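Local coordinates for putative type VI secretion protein (Escherichia coli, PDB 6SJL), which probably forms the trimeric spike at the tip of the type VI secretion system, the needle-like device that bacteria use to deliver effectors, at residues E513-S518 / L527-N532. Numbering follows the deposited sequence.
Sequences EHIKLS and LNLGHN
Ile515 and Leu529 grip each other through two backbone hydrogen bonds, Ile515 N to Leu529 O and Leu529 N to Ile515 O, both 2.8 Å long. Two residues further along each strand, beyond the intervening Lys516/Asn528 pair, Leu517 and Leu527 repeat the arrangement, with Leu527 N 2.8 Å from Leu517 O and Leu517 N 2.9 Å from Leu527 O. These are the hydrogen-bonded pairs of an antiparallel beta hairpin, and their four aliphatic side chains share one face, Ile515 CB lying 4.3 Å from Leu529 CB. Beta-branched isoleucine and the leucines suit this face because it is turned to the other subunits: Leu527 packs on Leu527 of both neighbouring copies, consistent with a trimeric VgrG spike whose strands surround a greasy interior. On the other face Lys516 and Asn528 run side by side. With its CG anti to the backbone N (chi1 -173°) and the chain extended beyond, Lys516 passes its methylenes by the amide, CG being 3.3 Å from Asn528 OD1, while its ammonium leads away. Asn528 ND2 instead bonds to Glu545 on the adjoining strand. At Gly530 the chain turns a corner with positive phi (107°), a conformation that glycine adopts readily. Beyond it His531 N still donates to Glu513 O at 2.9 Å, and the His531 ring meets Tyr521 of a neighbouring subunit edge-to-face.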
loop_
_atom_site.group_PDB
_atom_site.type_symbol
_atom_site.label_atom_id
_atom_site.label_comp_id
_atom_site.label_asym_id
_atom_site.label_seq_id
_atom_site.Cartn_x
_atom_site.Cartn_y
_atom_site.Cartn_z
ATOM N N GLU A 513 23.290 38.149 24.815
ATOM C CA GLU A 513 22.620 37.892 26.073
ATOM C C GLU A 513 22.102 36.468 26.135
ATOM O O GLU A 513 21.652 35.905 25.143
ATOM C CB GLU A 513 21.460 38.854 26.262
ATOM C CG GLU A 513 21.767 40.279 25.975
ATOM C CD GLU A 513 21.274 40.703 24.635
ATOM O OE1 GLU A 513 21.057 39.829 23.793
ATOM O OE2 GLU A 513 21.064 41.910 24.425
ATOM N N HIS A 514 22.150 35.890 27.321
ATOM C CA HIS A 514 21.540 34.593 27.508
ATOM C C HIS A 514 21.103 34.451 28.951
ATOM O O HIS A 514 21.449 35.258 29.809
ATOM C CB HIS A 514 22.476 33.458 27.099
ATOM C CG HIS A 514 23.706 33.329 27.934
ATOM N ND1 HIS A 514 23.674 33.013 29.271
ATOM C CD2 HIS A 514 25.011 33.435 27.608
ATOM C CE1 HIS A 514 24.902 32.947 29.738
ATOM N NE2 HIS A 514 25.733 33.200 28.748
ATOM N N ILE A 515 20.296 33.431 29.185
ATOM C CA ILE A 515 19.907 33.001 30.513
ATOM C C ILE A 515 20.231 31.526 30.612
ATOM O O ILE A 515 19.895 30.757 29.713
ATOM C CB ILE A 515 18.417 33.241 30.775
ATOM C CG1 ILE A 515 18.113 34.720 30.796
ATOM C CG2 ILE A 515 18.012 32.618 32.069
ATOM C CD1 ILE A 515 16.700 34.979 30.792
ATOM N N LYS A 516 20.897 31.131 31.681
ATOM C CA LYS A 516 21.186 29.730 31.922
ATOM C C LYS A 516 20.600 29.336 33.260
ATOM O O LYS A 516 20.990 29.876 34.292
ATOM C CB LYS A 516 22.681 29.472 31.891
ATOM C CG LYS A 516 23.057 28.040 31.971
ATOM C CD LYS A 516 24.518 27.930 31.771
ATOM C CE LYS A 516 24.954 26.520 31.772
ATOM N NZ LYS A 516 26.409 26.405 31.549
ATOM N N LEU A 517 19.675 28.402 33.242
ATOM C CA LEU A 517 19.085 27.821 34.437
ATOM C C LEU A 517 19.538 26.373 34.491
ATOM O O LEU A 517 18.963 25.515 33.827
ATOM C CB LEU A 517 17.572 27.932 34.381
ATOM C CG LEU A 517 16.747 27.690 35.624
ATOM C CD1 LEU A 517 17.232 28.520 36.763
ATOM C CD2 LEU A 517 15.335 28.029 35.288
ATOM N N SER A 518 20.557 26.094 35.285
ATOM C CA SER A 518 21.229 24.811 35.240
ATOM C C SER A 518 21.293 24.189 36.622
ATOM O O SER A 518 21.578 24.868 37.602
ATOM C CB SER A 518 22.632 24.974 34.688
ATOM O OG SER A 518 23.340 23.753 34.680
ATOM N N LEU A 527 18.087 24.660 31.295
ATOM C CA LEU A 527 17.328 25.408 30.311
ATOM C C LEU A 527 18.206 26.577 29.926
ATOM O O LEU A 527 18.490 27.442 30.751
ATOM C CB LEU A 527 15.990 25.882 30.854
ATOM C CG LEU A 527 15.266 26.876 29.955
ATOM C CD1 LEU A 527 14.614 26.180 28.805
ATOM C CD2 LEU A 527 14.255 27.668 30.723
ATOM N N ASN A 528 18.662 26.581 28.691
ATOM C CA ASN A 528 19.484 27.644 28.156
ATOM C C ASN A 528 18.634 28.445 27.197
ATOM O O ASN A 528 18.054 27.884 26.273
ATOM C CB ASN A 528 20.700 27.079 27.446
ATOM C CG ASN A 528 21.442 26.114 28.277
ATOM O OD1 ASN A 528 21.895 26.444 29.351
ATOM N ND2 ASN A 528 21.586 24.907 27.791
ATOM N N LEU A 529 18.534 29.740 27.439
ATOM C CA LEU A 529 17.827 30.654 26.567
ATOM C C LEU A 529 18.802 31.665 25.993
ATOM O O LEU A 529 19.563 32.276 26.735
ATOM C CB LEU A 529 16.721 31.384 27.317
ATOM C CG LEU A 529 15.644 30.603 28.037
ATOM C CD1 LEU A 529 14.762 31.574 28.702
ATOM C CD2 LEU A 529 14.864 29.782 27.079
ATOM N N GLY A 530 18.779 31.837 24.686
ATOM C CA GLY A 530 19.396 32.991 24.059
ATOM C C GLY A 530 20.685 32.641 23.340
ATOM O O GLY A 530 20.703 31.788 22.480
ATOM N N HIS A 531 21.754 33.349 23.680
ATOM C CA HIS A 531 23.069 33.110 23.106
ATOM C C HIS A 531 23.796 32.119 23.995
ATOM O O HIS A 531 24.551 32.475 24.889
ATOM C CB HIS A 531 23.832 34.416 22.988
ATOM C CG HIS A 531 25.178 34.286 22.361
ATOM N ND1 HIS A 531 25.402 34.540 21.031
ATOM C CD2 HIS A 531 26.375 33.957 22.888
ATOM C CE1 HIS A 531 26.679 34.359 20.762
ATOM N NE2 HIS A 531 27.289 33.994 21.870
ATOM N N ASN A 532 23.574 30.845 23.726
ATOM C CA ASN A 532 24.084 29.783 24.575
ATOM C C ASN A 532 25.558 29.552 24.324
ATOM O O ASN A 532 25.967 29.327 23.190
ATOM C CB ASN A 532 23.299 28.507 24.324
ATOM C CG ASN A 532 21.840 28.711 24.484
ATOM O OD1 ASN A 532 21.425 29.364 25.415
ATOM N ND2 ASN A 532 21.052 28.150 23.601
#